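Local atomic coordinates of gingipain R2 Pro-Domain (PDB entry 4IEF), a protein that probably keeps the Arg-gingipain 2 cysteine protease of Porphyromonas gingivalis latent, and may assist its folding, until the propeptide is removed. Residues A[37-48]-A[93-101]; A[120-128]-A[157-165]. All blocks are in the same frame, centred on the assembly; numbering follows the deposited sequence.

Interaction 1: A[37-48]-A[93-101]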
loop_
_atom_site.group_PDB
_atom_site.type_symbol
_atom_site.label_atom_id
_atom_site.label_comp_id
_atom_site.label_asym_id
_atom_site.label_seq_id
_atom_site.Cartn_x
_atom_site.Cartn_y
_atom_site.Cartn_z
ATOM N N PHE A 37 30.051 6.189 4.233
ATOM C CA PHE A 37 30.522 4.984 4.909
ATOM C C PHE A 37 30.358 5.163 6.410
ATOM O O PHE A 37 30.798 6.171 6.965
ATOM C CB PHE A 37 31.984 4.672 4.533
ATOM C CG PHE A 37 32.191 4.334 3.077
ATOM C CD1 PHE A 37 32.564 5.317 2.162
ATOM C CD2 PHE A 37 32.013 3.035 2.616
ATOM C CE1 PHE A 37 32.749 5.002 0.809
ATOM C CE2 PHE A 37 32.192 2.724 1.268
ATOM C CZ PHE A 37 32.555 3.711 0.371
ATOM N N THR A 38 29.674 4.213 7.053
ATOM C CA THR A 38 29.423 4.207 8.497
ATOM C C THR A 38 30.317 3.135 9.134
ATOM O O THR A 38 30.254 1.963 8.753
ATOM C CB THR A 38 27.920 3.982 8.776
ATOM O OG1 THR A 38 27.158 4.934 8.032
ATOM C CG2 THR A 38 27.563 4.088 10.255
ATOM N N GLY A 39 31.151 3.557 10.074
ATOM C CA GLY A 39 32.049 2.672 10.804
ATOM C C GLY A 39 31.297 1.822 11.810
ATOM O O GLY A 39 30.534 2.348 12.623
ATOM N N VAL A 40 31.484 0.498 11.741
ATOM C CA VAL A 40 30.836 -0.449 12.652
ATOM C C VAL A 40 31.898 -1.374 13.283
ATOM O O VAL A 40 32.938 -1.641 12.679
ATOM C CB VAL A 40 29.681 -1.268 12.000
ATOM C CG1 VAL A 40 28.501 -0.385 11.610
ATOM C CG2 VAL A 40 30.161 -2.084 10.808
ATOM N N GLN A 41 31.580 -1.887 14.474
ATOM C CA GLN A 41 32.410 -2.794 15.253
ATOM C C GLN A 41 32.304 -4.219 14.736
ATOM O O GLN A 41 31.205 -4.776 14.690
ATOM C CB GLN A 41 31.999 -2.746 16.740
ATOM C CG GLN A 41 33.007 -3.409 17.678
ATOM C CD GLN A 41 32.773 -3.058 19.123
ATOM O OE1 GLN A 41 31.671 -3.213 19.665
ATOM N NE2 GLN A 41 33.821 -2.607 19.791
ATOM N N THR A 42 33.445 -4.817 14.357
ATOM C CA THR A 42 33.436 -6.213 13.917
ATOM C C THR A 42 34.625 -6.961 14.538
ATOM O O THR A 42 35.526 -6.332 15.093
ATOM C CB THR A 42 33.413 -6.359 12.373
ATOM O OG1 THR A 42 34.714 -6.162 11.827
ATOM C CG2 THR A 42 32.400 -5.457 11.683
ATOM N N SER A 43 34.633 -8.300 14.405
ATOM C CA SER A 43 35.703 -9.188 14.874
ATOM C C SER A 43 37.031 -8.900 14.164
ATOM O O SER A 43 38.088 -9.153 14.740
ATOM C CB SER A 43 35.312 -10.646 14.658
ATOM O OG SER A 43 35.011 -10.909 13.296
ATOM N N LYS A 44 36.977 -8.371 12.922
ATOM C CA LYS A 44 38.157 -8.021 12.119
ATOM C C LYS A 44 38.522 -6.525 12.274
ATOM O O LYS A 44 39.351 -6.013 11.524
ATOM C CB LYS A 44 37.921 -8.369 10.635
ATOM C CG LYS A 44 37.873 -9.862 10.341
ATOM C CD LYS A 44 37.621 -10.128 8.860
ATOM C CE LYS A 44 37.399 -11.592 8.557
ATOM N NZ LYS A 44 38.647 -12.400 8.675
ATOM N N GLY A 45 37.919 -5.858 13.258
ATOM C CA GLY A 45 38.132 -4.441 13.533
ATOM C C GLY A 45 37.012 -3.574 12.999
ATOM O O GLY A 45 35.900 -4.061 12.778
ATOM N N VAL A 46 37.290 -2.281 12.781
ATOM C CA VAL A 46 36.297 -1.335 12.262
ATOM C C VAL A 46 36.086 -1.579 10.777
ATOM O O VAL A 46 37.033 -1.496 9.988
ATOM C CB VAL A 46 36.659 0.149 12.539
ATOM C CG1 VAL A 46 35.634 1.103 11.922
ATOM C CG2 VAL A 46 36.770 0.389 14.024
ATOM N N ALA A 47 34.840 -1.881 10.413
ATOM C CA ALA A 47 34.414 -2.120 9.044
ATOM C C ALA A 47 33.460 -1.010 8.605
ATOM O O ALA A 47 32.901 -0.313 9.454
ATOM C CB ALA A 47 33.754 -3.481 8.932
ATOM N N GLN A 48 33.289 -0.832 7.290
ATOM C CA GLN A 48 32.453 0.236 6.746
ATOM C C GLN A 48 31.152 -0.275 6.148
ATOM O O GLN A 48 31.157 -1.225 5.363
ATOM C CB GLN A 48 33.227 1.039 5.677
ATOM C CG GLN A 48 34.516 1.712 6.173
ATOM C CD GLN A 48 34.311 2.677 7.320
ATOM O OE1 GLN A 48 33.375 3.481 7.334
ATOM N NE2 GLN A 48 35.189 2.621 8.312
ATOM N N LYS A 93 39.044 2.351 -4.300
ATOM C CA LYS A 93 39.324 2.656 -2.903
ATOM C C LYS A 93 40.085 1.450 -2.331
ATOM O O LYS A 93 39.542 0.340 -2.299
ATOM C CB LYS A 93 38.017 2.946 -2.150
ATOM C CG LYS A 93 38.121 4.100 -1.168
ATOM C CD LYS A 93 36.902 4.170 -0.254
ATOM C CE LYS A 93 37.091 5.158 0.873
ATOM N NZ LYS A 93 36.104 4.950 1.965
ATOM N N LYS A 94 41.365 1.648 -1.966
ATOM C CA LYS A 94 42.216 0.560 -1.479
ATOM C C LYS A 94 42.262 0.482 0.051
ATOM O O LYS A 94 42.021 1.478 0.735
ATOM C CB LYS A 94 43.631 0.670 -2.056
ATOM C CG LYS A 94 43.705 0.223 -3.509
ATOM C CD LYS A 94 45.134 0.114 -3.998
ATOM C CE LYS A 94 45.180 -0.277 -5.455
ATOM N NZ LYS A 94 46.522 -0.038 -6.050
ATOM N N ASP A 95 42.567 -0.736 0.565
ATOM C CA ASP A 95 42.673 -1.123 1.980
ATOM C C ASP A 95 41.395 -0.734 2.751
ATOM O O ASP A 95 41.443 -0.126 3.823
ATOM C CB ASP A 95 43.945 -0.548 2.637
ATOM C CG ASP A 95 44.371 -1.266 3.907
ATOM O OD1 ASP A 95 44.436 -2.521 3.893
ATOM O OD2 ASP A 95 44.663 -0.575 4.907
ATOM N N VAL A 96 40.249 -1.104 2.179
ATOM C CA VAL A 96 38.935 -0.841 2.743
ATOM C C VAL A 96 38.387 -2.140 3.307
ATOM O O VAL A 96 38.453 -3.177 2.645
ATOM C CB VAL A 96 37.965 -0.227 1.688
ATOM C CG1 VAL A 96 36.603 0.095 2.295
ATOM C CG2 VAL A 96 38.562 1.017 1.046
ATOM N N LEU A 97 37.857 -2.087 4.529
ATOM C CA LEU A 97 37.201 -3.241 5.125
ATOM C C LEU A 97 35.703 -2.975 5.081
ATOM O O LEU A 97 35.220 -2.088 5.788
ATOM C CB LEU A 97 37.710 -3.529 6.555
ATOM C CG LEU A 97 36.999 -4.652 7.336
ATOM C CD1 LEU A 97 37.239 -6.020 6.707
ATOM C CD2 LEU A 97 37.433 -4.663 8.787
ATOM N N ILE A 98 34.987 -3.671 4.178
ATOM C CA ILE A 98 33.534 -3.546 4.030
ATOM C C ILE A 98 32.890 -4.522 5.003
ATOM O O ILE A 98 33.302 -5.685 5.071
ATOM C CB ILE A 98 33.061 -3.760 2.561
ATOM C CG1 ILE A 98 33.589 -2.644 1.617
ATOM C CG2 ILE A 98 31.526 -3.939 2.434
ATOM C CD1 ILE A 98 33.063 -1.183 1.836
ATOM N N ALA A 99 31.891 -4.034 5.769
ATOM C CA ALA A 99 31.154 -4.812 6.762
ATOM C C ALA A 99 30.358 -5.961 6.122
ATOM O O ALA A 99 29.816 -5.787 5.027
ATOM C CB ALA A 99 30.220 -3.902 7.538
ATOM N N PRO A 100 30.269 -7.137 6.790
ATOM C CA PRO A 100 29.492 -8.242 6.217
ATOM C C PRO A 100 27.998 -8.060 6.483
ATOM O O PRO A 100 27.605 -7.476 7.496
ATOM C CB PRO A 100 30.060 -9.468 6.931
ATOM C CG PRO A 100 30.499 -8.955 8.251
ATOM C CD PRO A 100 30.838 -7.503 8.104
ATOM N N SER A 101 27.162 -8.548 5.565
ATOM C CA SER A 101 25.717 -8.415 5.710
ATOM C C SER A 101 25.169 -9.283 6.837
ATOM O O SER A 101 25.637 -10.400 7.053
ATOM C CB SER A 101 25.012 -8.750 4.407
ATOM O OG SER A 101 23.615 -8.533 4.515
#
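Q48 meets the 93-101 segment through both of its backbone polar groups, at one strand of a two-stranded antiparallel β-hairpin (36-42 and 45-51). Q48 N donates to L97 O at 2.7 Å. Q48 O accepts from A99 N at 2.9 Å. Together they form a single β-bridge between Q48 and I98.

Apolar groups pack beside this bridge. The methyl of A99 lies against both hairpin strands: its CB is 3.7 Å from V40 CG2, and it also touches A47 CB. L97 reaches along the hairpin toward its turn. Its CG lies opposite the backbone N (chi1 175°), which brings CG onto A47 CB and sets CD2 3.4 Å from V46 O. The same CD2 also lies near K44 O.

At the other end of the contact, K93 and F37 approach from opposite directions. K93 NZ stands over one face of the F37 ring, 3.9 Å from its centroid and 26° off the normal, in a cation-pi contact. The lysine chain is extended beyond CG to get there. I98 CD1 meets the same ring obliquely, 4.0 Å from F37 CE2.

The second shell shapes the hairpin. V40 and A47 exchange two backbone hydrogen bonds, which hold their side chains together against the A99 methyl. Y118 packs on A47, L97 and P100, and its OH is hydrogen-bonded to T42 OG1. A type I turn from T42 to G45 closes the hairpin. Here T42 OG1 donates to G45 O at 2.6 Å, tilted 23° from the carbonyl plane.

Interaction 2: A[120-128]-A[157-165]; sequences QSYNEDKFF and NPVTKTLRI
F127 is sandwiched between N157 and R164, at the turn that joins antiparallel strands 144-157 and 162-176. The turn carries a G1 β-bulge, with K161 and T162 paired against N157.

Two kinds of ring contact hold F127. N157 CB makes a CH-pi contact over the middle of one face, 3.6 Å from the centroid. On the opposite face the R164 guanidinium lies flat, centres 4.0 Å apart and planes at 20°. The arginine chain runs extended from CG to NE, and a salt bridge from NE to E92 OE2 steadies its end.

Polar contacts centre on the N157 amide. Its CG lies anti to the backbone N (chi1 -171°), which turns the amide toward D125. N157 ND2 donates to D125 OD1 at 3.2 Å, with the acceptor close to the amide plane. N157 OD1 faces its own turn and accepts from T160 N, an Asx motif.

Apolar contacts gather on P158. Its CB is 3.6 Å from Y122 CD2, and its CD is 3.7 Å from F128 CD2. Next to P158, V159 CG2 rests against the N123 carbonyl.

One CA-H...O contact is added: N157 CA lies 3.4 Å from K126 O.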
loop_
_atom_site.group_PDB
_atom_site.type_symbol
_atom_site.label_atom_id
_atom_site.label_comp_id
_atom_site.label_asym_id
_atom_site.label_seq_id
_atom_site.Cartn_x
_atom_site.Cartn_y
_atom_site.Cartn_z
ATOM N N GLN A 120 32.375 -17.297 4.551
ATOM C CA GLN A 120 33.467 -17.905 3.789
ATOM C C GLN A 120 33.828 -17.088 2.536
ATOM O O GLN A 120 34.966 -17.169 2.065
ATOM C CB GLN A 120 33.104 -19.349 3.396
ATOM C CG GLN A 120 34.127 -20.397 3.859
ATOM C CD GLN A 120 35.449 -20.322 3.114
ATOM O OE1 GLN A 120 36.507 -20.048 3.697
ATOM N NE2 GLN A 120 35.433 -20.615 1.820
ATOM N N SER A 121 32.867 -16.281 2.021
ATOM C CA SER A 121 33.032 -15.410 0.857
ATOM C C SER A 121 34.195 -14.403 1.041
ATOM O O SER A 121 34.752 -13.937 0.042
ATOM C CB SER A 121 31.729 -14.665 0.577
ATOM O OG SER A 121 31.329 -13.841 1.659
ATOM N N TYR A 122 34.574 -14.102 2.315
ATOM C CA TYR A 122 35.662 -13.179 2.680
ATOM C C TYR A 122 37.072 -13.795 2.491
ATOM O O TYR A 122 38.077 -13.102 2.681
ATOM C CB TYR A 122 35.483 -12.637 4.109
ATOM C CG TYR A 122 34.638 -11.382 4.136
ATOM C CD1 TYR A 122 33.247 -11.454 4.116
ATOM C CD2 TYR A 122 35.227 -10.119 4.097
ATOM C CE1 TYR A 122 32.464 -10.303 4.066
ATOM C CE2 TYR A 122 34.452 -8.960 4.047
ATOM C CZ TYR A 122 33.070 -9.060 4.046
ATOM O OH TYR A 122 32.295 -7.933 4.034
ATOM N N ASN A 123 37.144 -15.068 2.075
ATOM C CA ASN A 123 38.408 -15.748 1.784
ATOM C C ASN A 123 38.564 -15.966 0.265
ATOM O O ASN A 123 39.589 -16.488 -0.171
ATOM C CB ASN A 123 38.496 -17.087 2.541
ATOM C CG ASN A 123 38.396 -16.977 4.049
ATOM O OD1 ASN A 123 39.337 -16.583 4.752
ATOM N ND2 ASN A 123 37.269 -17.394 4.590
ATOM N N GLU A 124 37.566 -15.531 -0.536
ATOM C CA GLU A 124 37.536 -15.691 -1.995
ATOM C C GLU A 124 38.113 -14.460 -2.707
ATOM O O GLU A 124 37.625 -13.342 -2.515
ATOM C CB GLU A 124 36.098 -15.974 -2.472
ATOM C CG GLU A 124 35.600 -17.363 -2.106
ATOM C CD GLU A 124 34.096 -17.537 -2.035
ATOM O OE1 GLU A 124 33.626 -18.193 -1.077
ATOM O OE2 GLU A 124 33.387 -17.037 -2.939
ATOM N N ASP A 125 39.177 -14.673 -3.502
ATOM C CA ASP A 125 39.871 -13.621 -4.244
ATOM C C ASP A 125 39.151 -13.329 -5.576
ATOM O O ASP A 125 39.573 -13.786 -6.644
ATOM C CB ASP A 125 41.350 -13.997 -4.465
ATOM C CG ASP A 125 42.243 -12.905 -5.044
ATOM O OD1 ASP A 125 41.810 -11.724 -5.073
ATOM O OD2 ASP A 125 43.388 -13.220 -5.428
ATOM N N LYS A 126 38.039 -12.569 -5.480
ATOM C CA LYS A 126 37.195 -12.129 -6.596
ATOM C C LYS A 126 36.322 -10.942 -6.155
ATOM O O LYS A 126 36.156 -10.720 -4.950
ATOM C CB LYS A 126 36.321 -13.280 -7.148
ATOM C CG LYS A 126 35.196 -13.751 -6.231
ATOM C CD LYS A 126 34.164 -14.552 -7.007
ATOM C CE LYS A 126 32.806 -14.511 -6.358
ATOM N NZ LYS A 126 31.791 -15.238 -7.162
ATOM N N PHE A 127 35.744 -10.203 -7.129
ATOM C CA PHE A 127 34.875 -9.067 -6.831
ATOM C C PHE A 127 33.435 -9.514 -6.678
ATOM O O PHE A 127 32.895 -10.204 -7.547
ATOM C CB PHE A 127 34.998 -7.965 -7.890
ATOM C CG PHE A 127 36.204 -7.088 -7.662
ATOM C CD1 PHE A 127 37.432 -7.404 -8.235
ATOM C CD2 PHE A 127 36.122 -5.962 -6.852
ATOM C CE1 PHE A 127 38.551 -6.597 -8.014
ATOM C CE2 PHE A 127 37.240 -5.161 -6.628
ATOM C CZ PHE A 127 38.447 -5.480 -7.213
ATOM N N PHE A 128 32.833 -9.138 -5.541
ATOM C CA PHE A 128 31.446 -9.424 -5.193
ATOM C C PHE A 128 30.578 -8.184 -5.464
ATOM O O PHE A 128 31.067 -7.076 -5.241
ATOM C CB PHE A 128 31.334 -9.842 -3.716
ATOM C CG PHE A 128 31.876 -11.219 -3.408
ATOM C CD1 PHE A 128 31.028 -12.317 -3.328
ATOM C CD2 PHE A 128 33.233 -11.416 -3.173
ATOM C CE1 PHE A 128 31.525 -13.590 -3.027
ATOM C CE2 PHE A 128 33.731 -12.691 -2.876
ATOM C CZ PHE A 128 32.872 -13.767 -2.797
ATOM N N ASN A 157 36.375 -6.764 -3.477
ATOM C CA ASN A 157 37.216 -7.945 -3.384
ATOM C C ASN A 157 37.657 -8.047 -1.918
ATOM O O ASN A 157 38.385 -7.168 -1.455
ATOM C CB ASN A 157 38.402 -7.871 -4.360
ATOM C CG ASN A 157 39.197 -9.158 -4.486
ATOM O OD1 ASN A 157 39.543 -9.825 -3.499
ATOM N ND2 ASN A 157 39.532 -9.525 -5.714
ATOM N N PRO A 158 37.178 -9.061 -1.155
ATOM C CA PRO A 158 37.526 -9.139 0.279
ATOM C C PRO A 158 38.983 -9.500 0.585
ATOM O O PRO A 158 39.502 -9.069 1.616
ATOM C CB PRO A 158 36.592 -10.228 0.814
ATOM C CG PRO A 158 35.571 -10.457 -0.246
ATOM C CD PRO A 158 36.258 -10.151 -1.532
ATOM N N VAL A 159 39.637 -10.274 -0.290
ATOM C CA VAL A 159 41.024 -10.711 -0.118
ATOM C C VAL A 159 41.999 -9.532 -0.364
ATOM O O VAL A 159 42.937 -9.352 0.420
ATOM C CB VAL A 159 41.336 -11.944 -1.018
ATOM C CG1 VAL A 159 42.840 -12.217 -1.126
ATOM C CG2 VAL A 159 40.604 -13.184 -0.510
ATOM N N THR A 160 41.785 -8.745 -1.434
ATOM C CA THR A 160 42.672 -7.619 -1.766
ATOM C C THR A 160 42.276 -6.329 -1.018
ATOM O O THR A 160 43.054 -5.368 -1.018
ATOM C CB THR A 160 42.712 -7.371 -3.288
ATOM O OG1 THR A 160 41.426 -6.947 -3.730
ATOM C CG2 THR A 160 43.175 -8.588 -4.079
ATOM N N LYS A 161 41.064 -6.307 -0.402
ATOM C CA LYS A 161 40.489 -5.164 0.342
ATOM C C LYS A 161 40.298 -3.952 -0.598
ATOM O O LYS A 161 40.432 -2.796 -0.180
ATOM C CB LYS A 161 41.349 -4.790 1.580
ATOM C CG LYS A 161 41.287 -5.829 2.706
ATOM C CD LYS A 161 42.092 -5.434 3.942
ATOM C CE LYS A 161 41.344 -4.506 4.875
ATOM N NZ LYS A 161 41.978 -4.448 6.219
ATOM N N THR A 162 39.976 -4.234 -1.872
ATOM C CA THR A 162 39.779 -3.210 -2.887
ATOM C C THR A 162 38.286 -3.046 -3.185
ATOM O O THR A 162 37.577 -4.018 -3.486
ATOM C CB THR A 162 40.602 -3.532 -4.147
ATOM O OG1 THR A 162 41.986 -3.635 -3.781
ATOM C CG2 THR A 162 40.448 -2.480 -5.232
ATOM N N LEU A 163 37.824 -1.794 -3.088
ATOM C CA LEU A 163 36.457 -1.430 -3.394
ATOM C C LEU A 163 36.419 -0.591 -4.665
ATOM O O LEU A 163 37.136 0.406 -4.775
ATOM C CB LEU A 163 35.801 -0.674 -2.224
ATOM C CG LEU A 163 34.350 -0.196 -2.441
ATOM C CD1 LEU A 163 33.339 -1.329 -2.227
ATOM C CD2 LEU A 163 34.029 0.966 -1.538
ATOM N N ARG A 164 35.579 -1.005 -5.616
ATOM C CA ARG A 164 35.343 -0.300 -6.871
ATOM C C ARG A 164 34.027 0.466 -6.754
ATOM O O ARG A 164 32.987 -0.136 -6.483
ATOM C CB ARG A 164 35.330 -1.274 -8.060
ATOM C CG ARG A 164 36.711 -1.781 -8.422
ATOM C CD ARG A 164 36.658 -2.798 -9.541
ATOM N NE ARG A 164 37.995 -3.285 -9.883
ATOM C CZ ARG A 164 38.242 -4.241 -10.773
ATOM N NH1 ARG A 164 37.242 -4.829 -11.421
ATOM N NH2 ARG A 164 39.488 -4.620 -11.021
ATOM N N ILE A 165 34.098 1.797 -6.882
ATOM C CA ILE A 165 32.944 2.687 -6.792
ATOM C C ILE A 165 32.571 3.134 -8.201
ATOM O O ILE A 165 33.287 3.935 -8.796
ATOM C CB ILE A 165 33.213 3.896 -5.842
ATOM C CG1 ILE A 165 33.548 3.424 -4.403
ATOM C CG2 ILE A 165 32.020 4.881 -5.846
ATOM C CD1 ILE A 165 34.476 4.345 -3.606
#

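In the fold
The centres of interactions 1 and 2 are about 12 Å apart, toward one end of the chain. They touch directly. Y122 OH of interaction 2 is 2.7 Å from I98 O of interaction 1, a hydrogen bond that ties the 120-128 loop to the bridged segment. A backbone hydrogen bond between K93 N and L163 O, 2.8 Å, joins the two contacts again where strands 79-93 and 162-176 pair. V96 and K161 add a further backbone hydrogen bond. Y118 spans both contacts: it packs against A47, L97 and P100 in interaction 1 and meets the Y122 ring edge-to-face. The hairpin 36-51 is thus connected through 93-101 to the end of the larger antiparallel sheet.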